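Local coordinates for protein apical membrane antigen 1 (Babesia divergens, PDB 4APM) that serves as a calcium-binding membrane antigen of the parasite and probably takes part in forming the moving junction during host-cell invasion, at residues A[7-12]-A[332-337]; A[219-224]-A[343-348]; A[240-245]-A[326-331]; A[362-367]-A[392-397]. All blocks are in the same frame, centred on the assembly; numbering follows the deposited sequence.

Contact 1: residues A[7-12]-A[332-337]; sequences TPKDIW and TPNCLI
With CG of Trp12 turned away from its own carbonyl carbon (chi1 -81°), the indole is laid across the backbone of Cys335 and Leu336. The first torsion of Cys335, 60°, leaves CB as the atom that presses on the ring, while SG, though bonded to Cys235, stays obliquely near it, 5.2 Å from the centroid of the five-membered ring of Trp12 in a sulfur-aromatic contact. The evidence for CB is a CH-pi contact: Cys335 CB lies 3.6 Å from that centroid and 23° off the ring normal. On that same face the Leu336 N lies above the ring system. Farther along, Trp12 CH2 meets Leu336 CB at 3.6 Å, the two side chains crossing at about a right angle. The indole NE1 is satisfied by Thr365 OG1. One water joins the backbones, donating to Lys9 O and to Asn334 O at 2.7 Å each. Lys9 CG passes 4.0 Å from Asn334 ND2, these side chains also nearly perpendicular, while Asn334 OD1 accepts from Gly230 N. Helix 8-16 thus rests, through a tryptophan, on strand 335-339, an outermost strand of its sheet, where Asn334 and Cys335 stand opposite Gly228 of strand 225-231, a classic beta bulge.

Contact 2: residues A[219-224]-A[343-348]; sequences MYPVKD and FAMTAV
Lys223 lies alongside the ring of Phe343, both side chains pointing the same way, and can be followed outward atom by atom. Its CB is 4.0 Å from Phe343 CE2. With CG anti to the backbone N (chi1 -173°), the next carbon stays beside the ring, Lys223 CG reaching Phe343 CE2 at 3.8 Å; the approach to the ring is oblique. CD already lies farther from the ring; the bend at chi3 (44°) then turns CE and NZ away, and NZ forms a salt bridge with Glu407.

The backbone bonds lie one residue along, at Val222 and Ala344. These two form an antiparallel hydrogen-bonded pair: Val222 N donates to Ala344 O at 3.0 Å, and Ala344 N returns a bond of 3.0 Å to Val222 O. Ala344 O carries further load, because Pro221 CA approaches it at 3.3 Å in a CA-H...O contact and a water that also donates to Tyr220 O donates to Ala344 O at 2.8 Å. Next to this, Pro221 CB packs on Met345 CG at 4.0 Å. At the far end, Met219 curls back until its CE lies 3.7 Å from Val348 O.

Segment 219-224, leading from helix 213-216 into strand 225-231, thereby lines strand 342-346 on the side away from strand 316-320. Ala344 touches Ala225 and Phe227 of strand 225-231, whereas Met345 packs on Ala249, Ser253 and Met256 of helix 249-257.

Contact 3: residues A[240-245]-A[326-331]; sequences SAFEEF and CRVIEE
An antiparallel pairing of strands 242-245 and 325-329, at one border of a four-stranded sheet, brings Phe242 against Val328 and Glu244 against Cys326. Glu244 N donates to Cys326 O at 3.0 Å and Cys326 N to Glu244 O at 2.8 Å. At the next hydrogen-bonded pair, Val328 N bonds to Phe242 O at 3.0 Å. Val328 O receives two donors, Ala241 N at 2.6 Å and, weakly, Phe242 N at 3.3 Å; Ala241 and Phe242 stand opposite the single residue Val328, a classic beta bulge. On the face carrying Phe242, Val328 CG1 sits over the phenyl ring, 4.0 Å from its centroid and 27° off the normal, with Val328 CG2 near Phe242 CE2. That face also carries Cys326, whose disulfide to Cys252 pins helix 249-257 to the sheet, consistent with the PAN-type fold of the family. On the opposite face Arg327 and Glu243 run side by side. Arg327 NH1 donates to Ser240 OG at 2.9 Å and 164°, with the acceptor only 8° out of the guanidinium plane, and also reaches Ile238 O. Glu243 OE2 stays 4.4 Å from Arg327 NE, too far for a salt bridge, while its carboxylate lies beside CG and CD of Arg327.

Contact 4: residues A[362-367]-A[392-397]; sequences DIVTNG and REALKC
Asn366 and Lys396 share the one hydrogen bond between these two loops, Lys396 N donating to Asn366 OD1 at 3.0 Å with an angle of 158° at the hydrogen. The bond is fairly straight at the donor, yet the donor stands above the amide's carbonyl plane, 74° out of it, so no lone pair is aimed at it. CG of Asn366 is anti to the backbone N (chi1 177°), which carries the amide out to the backbone of Lys396. The other end of the amide is taken up separately, as Asn366 ND2 donates to Ser234 OG.

Van der Waals contacts accompany the bond. The aliphatic part of Lys396 lies obliquely against the amide, its CG 3.7 Å from Asn366 CG and 3.8 Å from Asn366 ND2. From the neighbouring residue, Leu395 CD1 comes to 3.6 Å of Asn366 OD1. Nearer the backbone, Asn366 CB lies 3.5 Å from Ala394 O.

A purely apolar touch is found two residues before Asn366, where Val364 CG1 meets Ala394 CB at 3.8 Å.

Around this contact, Leu395 packs on Thr387, Ala389, Val401 and Tyr413, and the nearby Cys397 is tied by a disulfide to Cys415.

Asn366 is a buried polar side chain that accepts from one loop and donates to Ser234: with OD1 and ND2 both engaged, the amide is probably restrained in its rotation, and the off-plane bond is consistent with packing against the Lys396 chain also influencing how the amide is turned.

In the fold
Contact 1 opens first, at the N terminus, and closes only at 332-337, a loop of some 320 residues that brings helix 8-16 onto strand 335-339. Contact 2 starts within that loop, at 219-224, but closes beyond it, at 343-348, so the two cross; they touch through Leu336 and Val222. Contact 3 opens at 240-245 and closes at 326-331, nested within both. Contacts 2 and 3 reach the same four-stranded sheet, at its two outermost strands. Contact 4 follows in series, joining 362-367 to 392-397, yet its first segment meets contact 1 in space where Ile363 and Thr365 meet Trp12.

Contact 1: residues A[7-12]-A[332-337]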
# COMPACT_ATOMS: atom_id res chain seq x y z
N THR A 7 -9.83 13.65 21.74
CA THR A 7 -10.62 13.18 20.60
C THR A 7 -9.97 11.93 19.93
O THR A 7 -8.77 11.68 20.12
CB THR A 7 -10.87 14.33 19.58
OG1 THR A 7 -12.19 14.23 19.06
CG2 THR A 7 -9.87 14.31 18.44
N PRO A 8 -10.78 11.11 19.21
CA PRO A 8 -10.25 9.99 18.41
C PRO A 8 -9.18 10.41 17.40
O PRO A 8 -8.05 9.90 17.45
CB PRO A 8 -11.48 9.47 17.68
CG PRO A 8 -12.59 9.73 18.65
CD PRO A 8 -12.24 11.03 19.34
N LYS A 9 -9.50 11.35 16.52
CA LYS A 9 -8.49 11.95 15.64
C LYS A 9 -7.19 12.23 16.42
O LYS A 9 -6.10 11.89 15.95
CB LYS A 9 -9.02 13.24 14.99
CG LYS A 9 -8.17 13.77 13.84
CD LYS A 9 -8.67 15.13 13.36
CE LYS A 9 -7.96 15.60 12.09
NZ LYS A 9 -6.52 15.90 12.30
N ASP A 10 -7.32 12.81 17.62
CA ASP A 10 -6.16 13.16 18.44
C ASP A 10 -5.39 11.95 18.95
O ASP A 10 -4.19 11.88 18.77
CB ASP A 10 -6.56 14.07 19.62
CG ASP A 10 -7.03 15.44 19.17
OD1 ASP A 10 -6.56 15.92 18.11
OD2 ASP A 10 -7.88 16.04 19.86
N ILE A 11 -6.06 11.01 19.60
CA ILE A 11 -5.30 9.92 20.21
C ILE A 11 -4.75 8.92 19.18
O ILE A 11 -3.76 8.22 19.44
CB ILE A 11 -6.01 9.27 21.43
CG1 ILE A 11 -6.59 7.89 21.09
CG2 ILE A 11 -7.05 10.20 22.04
CD1 ILE A 11 -6.46 6.88 22.22
N TRP A 12 -5.30 8.95 17.97
CA TRP A 12 -4.82 8.11 16.87
C TRP A 12 -3.77 8.80 16.00
O TRP A 12 -3.10 8.15 15.18
CB TRP A 12 -5.99 7.65 16.01
CG TRP A 12 -6.72 6.46 16.58
CD1 TRP A 12 -7.94 6.45 17.25
CD2 TRP A 12 -6.31 5.06 16.50
NE1 TRP A 12 -8.30 5.16 17.58
CE2 TRP A 12 -7.36 4.28 17.17
CE3 TRP A 12 -5.23 4.39 15.96
CZ2 TRP A 12 -7.29 2.91 17.29
CZ3 TRP A 12 -5.16 3.00 16.10
CH2 TRP A 12 -6.17 2.28 16.76
N THR A 332 -9.69 9.21 3.62
CA THR A 332 -8.48 9.01 4.38
C THR A 332 -8.82 8.52 5.79
O THR A 332 -9.60 9.14 6.48
CB THR A 332 -7.66 10.31 4.46
OG1 THR A 332 -7.28 10.71 3.14
CG2 THR A 332 -6.41 10.12 5.28
N PRO A 333 -8.30 7.35 6.19
CA PRO A 333 -8.61 6.92 7.56
C PRO A 333 -7.81 7.74 8.57
O PRO A 333 -6.68 8.17 8.27
CB PRO A 333 -8.12 5.47 7.59
CG PRO A 333 -7.95 5.07 6.16
CD PRO A 333 -7.59 6.32 5.42
N ASN A 334 -8.39 7.97 9.75
CA ASN A 334 -7.66 8.61 10.85
C ASN A 334 -7.90 7.94 12.22
O ASN A 334 -7.44 8.44 13.25
CB ASN A 334 -7.93 10.14 10.92
CG ASN A 334 -9.36 10.49 11.32
OD1 ASN A 334 -10.04 9.70 11.99
ND2 ASN A 334 -9.83 11.66 10.89
N CYS A 335 -8.56 6.77 12.19
CA CYS A 335 -8.58 5.86 13.35
C CYS A 335 -8.94 4.43 12.92
O CYS A 335 -9.34 4.19 11.77
CB CYS A 335 -9.59 6.34 14.37
SG CYS A 335 -11.25 6.42 13.65
N LEU A 336 -8.82 3.50 13.86
CA LEU A 336 -9.15 2.10 13.60
C LEU A 336 -10.22 1.64 14.61
O LEU A 336 -10.30 2.17 15.71
CB LEU A 336 -7.88 1.23 13.72
CG LEU A 336 -6.65 1.53 12.86
CD1 LEU A 336 -5.55 0.52 13.13
CD2 LEU A 336 -6.99 1.57 11.37
N ILE A 337 -11.05 0.69 14.20
CA ILE A 337 -12.00 -0.00 15.05
C ILE A 337 -11.49 -1.44 15.22
O ILE A 337 -11.08 -2.07 14.23
CB ILE A 337 -13.38 -0.07 14.37
CG1 ILE A 337 -13.96 1.32 14.20
CG2 ILE A 337 -14.32 -1.03 15.08
CD1 ILE A 337 -13.78 1.89 12.81
O HOH W 1 -5.65 10.44 13.74

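Contact 2: residues A[219-224]-A[343-348]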
# COMPACT_ATOMS: atom_id res chain seq x y z
N MET A 219 3.18 -0.02 5.47
CA MET A 219 3.68 -1.18 4.72
C MET A 219 2.98 -2.48 5.08
O MET A 219 3.05 -3.44 4.32
CB MET A 219 5.20 -1.33 4.90
CG MET A 219 5.99 -0.08 4.52
SD MET A 219 5.61 0.54 2.85
CE MET A 219 5.93 -0.91 1.87
N TYR A 220 2.25 -2.51 6.20
CA TYR A 220 1.66 -3.77 6.65
C TYR A 220 0.17 -3.71 6.91
O TYR A 220 -0.31 -2.79 7.57
CB TYR A 220 2.43 -4.34 7.87
CG TYR A 220 3.92 -4.28 7.67
CD1 TYR A 220 4.56 -5.10 6.74
CD2 TYR A 220 4.68 -3.31 8.32
CE1 TYR A 220 5.92 -4.99 6.51
CE2 TYR A 220 6.05 -3.20 8.09
CZ TYR A 220 6.66 -4.04 7.19
OH TYR A 220 8.02 -3.91 6.96
N PRO A 221 -0.56 -4.74 6.44
CA PRO A 221 -1.93 -4.90 6.91
C PRO A 221 -1.98 -4.82 8.46
O PRO A 221 -1.09 -5.36 9.14
CB PRO A 221 -2.30 -6.32 6.43
CG PRO A 221 -1.41 -6.55 5.26
CD PRO A 221 -0.11 -5.89 5.64
N VAL A 222 -2.97 -4.12 9.01
CA VAL A 222 -3.20 -4.17 10.45
C VAL A 222 -4.26 -5.23 10.78
O VAL A 222 -5.43 -5.14 10.32
CB VAL A 222 -3.58 -2.80 11.01
CG1 VAL A 222 -3.65 -2.85 12.53
CG2 VAL A 222 -2.58 -1.74 10.55
N LYS A 223 -3.84 -6.26 11.52
CA LYS A 223 -4.70 -7.40 11.88
C LYS A 223 -5.76 -6.93 12.84
O LYS A 223 -5.53 -6.01 13.61
CB LYS A 223 -3.86 -8.52 12.53
CG LYS A 223 -4.63 -9.80 12.77
CD LYS A 223 -3.71 -10.96 13.13
CE LYS A 223 -2.64 -10.56 14.14
NZ LYS A 223 -1.92 -11.74 14.69
N ASP A 224 -6.95 -7.52 12.73
CA ASP A 224 -8.09 -7.24 13.63
C ASP A 224 -8.56 -5.80 13.59
O ASP A 224 -9.01 -5.26 14.61
CB ASP A 224 -7.77 -7.65 15.07
CG ASP A 224 -7.42 -9.11 15.19
OD1 ASP A 224 -8.13 -9.97 14.62
OD2 ASP A 224 -6.39 -9.40 15.80
N PHE A 343 -8.87 -7.24 8.26
CA PHE A 343 -7.53 -6.73 7.91
C PHE A 343 -7.59 -5.38 7.22
O PHE A 343 -8.31 -5.22 6.24
CB PHE A 343 -6.78 -7.73 7.05
CG PHE A 343 -6.34 -8.97 7.79
CD1 PHE A 343 -7.22 -10.04 7.99
CD2 PHE A 343 -5.05 -9.06 8.33
CE1 PHE A 343 -6.82 -11.18 8.68
CE2 PHE A 343 -4.64 -10.20 9.00
CZ PHE A 343 -5.52 -11.27 9.17
N ALA A 344 -6.87 -4.39 7.74
CA ALA A 344 -6.93 -3.05 7.18
C ALA A 344 -5.72 -2.94 6.28
O ALA A 344 -4.58 -2.96 6.76
CB ALA A 344 -6.87 -2.00 8.29
N MET A 345 -5.96 -2.89 4.98
CA MET A 345 -4.88 -2.98 3.99
C MET A 345 -4.75 -1.69 3.17
O MET A 345 -5.71 -0.93 3.05
CB MET A 345 -5.17 -4.16 3.09
CG MET A 345 -5.33 -5.45 3.91
SD MET A 345 -5.77 -6.80 2.85
CE MET A 345 -4.16 -7.22 2.17
N THR A 346 -3.55 -1.44 2.62
CA THR A 346 -3.37 -0.27 1.77
C THR A 346 -2.71 -0.64 0.44
O THR A 346 -2.12 -1.74 0.31
CB THR A 346 -2.55 0.85 2.46
OG1 THR A 346 -1.16 0.57 2.32
CG2 THR A 346 -2.88 1.02 3.94
N ALA A 347 -2.86 0.25 -0.55
CA ALA A 347 -2.32 0.02 -1.89
C ALA A 347 -0.78 -0.04 -1.92
O ALA A 347 -0.21 -0.53 -2.91
CB ALA A 347 -2.82 1.09 -2.86
N VAL A 348 -0.09 0.49 -0.90
CA VAL A 348 1.40 0.42 -0.98
C VAL A 348 1.97 -0.78 -0.24
O VAL A 348 3.10 -1.23 -0.53
CB VAL A 348 2.12 1.70 -0.48
CG1 VAL A 348 1.70 2.91 -1.29
CG2 VAL A 348 1.86 1.92 0.99
O HOH W 2 -2.32 -1.41 6.34

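Contact 3: residues A[240-245]-A[326-331]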
# COMPACT_ATOMS: atom_id res chain seq x y z
N SER A 240 -17.91 2.03 2.21
CA SER A 240 -17.22 1.48 1.07
C SER A 240 -17.40 2.41 -0.11
O SER A 240 -18.48 2.97 -0.30
CB SER A 240 -17.79 0.11 0.74
OG SER A 240 -17.94 -0.64 1.92
N ALA A 241 -16.34 2.59 -0.91
CA ALA A 241 -16.50 3.13 -2.25
C ALA A 241 -17.14 2.05 -3.13
O ALA A 241 -18.03 2.33 -3.93
CB ALA A 241 -15.14 3.56 -2.83
N PHE A 242 -16.67 0.82 -2.99
CA PHE A 242 -17.38 -0.32 -3.56
C PHE A 242 -16.94 -1.54 -2.81
O PHE A 242 -15.97 -1.49 -2.05
CB PHE A 242 -17.13 -0.46 -5.08
CG PHE A 242 -15.74 -0.94 -5.43
CD1 PHE A 242 -15.46 -2.30 -5.54
CD2 PHE A 242 -14.71 -0.02 -5.65
CE1 PHE A 242 -14.18 -2.74 -5.85
CE2 PHE A 242 -13.43 -0.46 -5.96
CZ PHE A 242 -13.16 -1.82 -6.06
N GLU A 243 -17.72 -2.62 -2.91
CA GLU A 243 -17.43 -3.85 -2.19
C GLU A 243 -17.54 -5.03 -3.11
O GLU A 243 -18.36 -5.01 -4.04
CB GLU A 243 -18.43 -4.08 -1.08
CG GLU A 243 -18.96 -2.84 -0.42
CD GLU A 243 -19.73 -3.20 0.81
OE1 GLU A 243 -20.46 -4.21 0.76
OE2 GLU A 243 -19.52 -2.53 1.83
N GLU A 244 -16.75 -6.06 -2.81
CA GLU A 244 -16.84 -7.37 -3.48
C GLU A 244 -16.29 -8.46 -2.61
O GLU A 244 -15.36 -8.24 -1.81
CB GLU A 244 -16.10 -7.36 -4.80
CG GLU A 244 -17.03 -7.18 -5.99
CD GLU A 244 -16.41 -6.29 -7.03
OE1 GLU A 244 -15.19 -6.39 -7.17
OE2 GLU A 244 -17.12 -5.46 -7.66
N PHE A 245 -16.90 -9.64 -2.72
CA PHE A 245 -16.38 -10.83 -2.05
C PHE A 245 -15.16 -11.28 -2.80
O PHE A 245 -15.18 -11.32 -4.03
CB PHE A 245 -17.45 -11.93 -2.03
CG PHE A 245 -18.55 -11.66 -1.04
CD1 PHE A 245 -18.37 -11.93 0.31
CD2 PHE A 245 -19.75 -11.07 -1.44
CE1 PHE A 245 -19.37 -11.64 1.24
CE2 PHE A 245 -20.76 -10.78 -0.53
CZ PHE A 245 -20.58 -11.06 0.81
N CYS A 326 -14.47 -7.79 0.79
CA CYS A 326 -13.47 -6.77 0.60
C CYS A 326 -14.17 -5.41 0.40
O CYS A 326 -14.88 -5.23 -0.57
CB CYS A 326 -12.61 -7.11 -0.62
SG CYS A 326 -11.33 -5.89 -1.01
N ARG A 327 -13.99 -4.47 1.33
CA ARG A 327 -14.58 -3.15 1.17
C ARG A 327 -13.50 -2.12 0.80
O ARG A 327 -12.69 -1.76 1.64
CB ARG A 327 -15.31 -2.71 2.44
CG ARG A 327 -16.41 -3.66 2.90
CD ARG A 327 -17.34 -2.97 3.92
NE ARG A 327 -16.61 -2.48 5.11
CZ ARG A 327 -16.37 -1.20 5.40
NH1 ARG A 327 -16.82 -0.21 4.61
NH2 ARG A 327 -15.71 -0.89 6.51
N VAL A 328 -13.48 -1.68 -0.45
CA VAL A 328 -12.54 -0.64 -0.79
C VAL A 328 -13.07 0.77 -0.56
O VAL A 328 -14.27 1.02 -0.70
CB VAL A 328 -11.71 -0.91 -2.08
CG1 VAL A 328 -12.05 -2.24 -2.73
CG2 VAL A 328 -11.67 0.28 -3.04
N ILE A 329 -12.22 1.60 0.04
CA ILE A 329 -12.61 2.93 0.51
C ILE A 329 -11.74 4.03 -0.10
O ILE A 329 -10.63 3.79 -0.55
CB ILE A 329 -12.59 3.04 2.05
CG1 ILE A 329 -11.18 2.78 2.60
CG2 ILE A 329 -13.67 2.14 2.66
CD1 ILE A 329 -11.02 3.06 4.09
N GLU A 330 -12.26 5.25 -0.09
CA GLU A 330 -11.56 6.33 -0.74
C GLU A 330 -11.39 7.55 0.14
O GLU A 330 -10.84 8.55 -0.31
CB GLU A 330 -12.23 6.70 -2.06
CG GLU A 330 -13.57 7.44 -1.93
CD GLU A 330 -14.29 7.52 -3.27
OE1 GLU A 330 -13.62 7.49 -4.33
OE2 GLU A 330 -15.53 7.56 -3.26
N GLU A 331 -11.85 7.47 1.39
CA GLU A 331 -11.63 8.54 2.35
C GLU A 331 -10.41 8.18 3.19
O GLU A 331 -10.17 7.00 3.48
CB GLU A 331 -12.85 8.72 3.25
CG GLU A 331 -14.14 9.09 2.52
CD GLU A 331 -15.38 9.03 3.42
OE1 GLU A 331 -15.23 9.16 4.67
OE2 GLU A 331 -16.49 8.83 2.88

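Contact 4: residues A[362-367]-A[392-397]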
# COMPACT_ATOMS: atom_id res chain seq x y z
N ASP A 362 -2.55 -0.56 22.74
CA ASP A 362 -2.40 0.55 23.67
C ASP A 362 -3.22 1.80 23.30
O ASP A 362 -3.30 2.72 24.10
CB ASP A 362 -0.92 0.93 23.83
CG ASP A 362 -0.24 1.23 22.51
OD1 ASP A 362 -0.46 0.48 21.53
OD2 ASP A 362 0.52 2.21 22.45
N ILE A 363 -3.79 1.85 22.10
CA ILE A 363 -4.56 3.04 21.69
C ILE A 363 -6.06 2.74 21.76
O ILE A 363 -6.57 1.92 21.00
CB ILE A 363 -4.15 3.54 20.28
CG1 ILE A 363 -2.68 3.97 20.25
CG2 ILE A 363 -5.02 4.70 19.81
CD1 ILE A 363 -2.09 4.07 18.85
N VAL A 364 -6.74 3.34 22.72
CA VAL A 364 -8.04 2.84 23.16
C VAL A 364 -9.14 3.86 22.88
O VAL A 364 -9.03 5.02 23.27
CB VAL A 364 -8.04 2.41 24.66
CG1 VAL A 364 -9.36 1.77 25.05
CG2 VAL A 364 -6.90 1.44 24.94
N THR A 365 -10.15 3.44 22.13
CA THR A 365 -11.30 4.29 21.76
C THR A 365 -12.51 3.39 21.51
O THR A 365 -12.36 2.20 21.29
CB THR A 365 -11.03 5.12 20.47
OG1 THR A 365 -10.67 4.23 19.40
CG2 THR A 365 -9.93 6.14 20.68
N ASN A 366 -13.71 3.95 21.56
CA ASN A 366 -14.91 3.22 21.16
C ASN A 366 -15.13 3.23 19.61
O ASN A 366 -15.08 4.29 18.98
CB ASN A 366 -16.14 3.78 21.89
CG ASN A 366 -17.43 3.10 21.47
OD1 ASN A 366 -17.67 1.95 21.81
ND2 ASN A 366 -18.23 3.80 20.66
N GLY A 367 -15.37 2.06 19.02
CA GLY A 367 -15.55 1.98 17.57
C GLY A 367 -16.90 1.45 17.12
O GLY A 367 -17.46 0.55 17.76
N ARG A 392 -13.67 -2.27 28.80
CA ARG A 392 -15.09 -2.20 29.18
C ARG A 392 -15.51 -0.76 29.48
O ARG A 392 -16.63 -0.33 29.16
CB ARG A 392 -15.35 -3.10 30.39
CG ARG A 392 -16.74 -3.74 30.45
CD ARG A 392 -16.71 -5.04 31.27
NE ARG A 392 -17.71 -6.03 30.82
CZ ARG A 392 -17.46 -7.34 30.71
NH1 ARG A 392 -16.26 -7.82 31.01
NH2 ARG A 392 -18.41 -8.17 30.29
N GLU A 393 -14.60 -0.01 30.08
CA GLU A 393 -14.85 1.38 30.42
C GLU A 393 -14.97 2.28 29.18
O GLU A 393 -15.80 3.21 29.15
CB GLU A 393 -13.75 1.91 31.37
CG GLU A 393 -12.37 1.30 31.13
CD GLU A 393 -12.02 0.14 32.06
OE1 GLU A 393 -11.69 0.40 33.24
OE2 GLU A 393 -12.02 -1.02 31.61
N ALA A 394 -14.16 2.00 28.16
CA ALA A 394 -14.18 2.79 26.91
C ALA A 394 -15.38 2.46 26.01
O ALA A 394 -15.92 3.34 25.34
CB ALA A 394 -12.87 2.61 26.15
N LEU A 395 -15.79 1.19 26.01
CA LEU A 395 -16.95 0.76 25.24
C LEU A 395 -18.23 1.53 25.58
O LEU A 395 -18.70 1.50 26.71
CB LEU A 395 -17.19 -0.74 25.46
CG LEU A 395 -18.41 -1.31 24.76
CD1 LEU A 395 -18.23 -1.27 23.24
CD2 LEU A 395 -18.64 -2.74 25.23
N LYS A 396 -18.80 2.19 24.58
CA LYS A 396 -20.14 2.74 24.69
C LYS A 396 -21.16 1.65 24.33
O LYS A 396 -21.08 1.06 23.26
CB LYS A 396 -20.30 3.98 23.81
CG LYS A 396 -19.21 5.02 24.08
CD LYS A 396 -19.46 6.38 23.44
CE LYS A 396 -18.30 7.32 23.76
NZ LYS A 396 -18.68 8.77 23.86
N CYS A 397 -22.03 1.32 25.29
CA CYS A 397 -22.98 0.23 25.12
C CYS A 397 -24.32 0.52 25.81
O CYS A 397 -24.36 1.04 26.92
CB CYS A 397 -22.40 -1.10 25.65
SG CYS A 397 -23.44 -2.56 25.37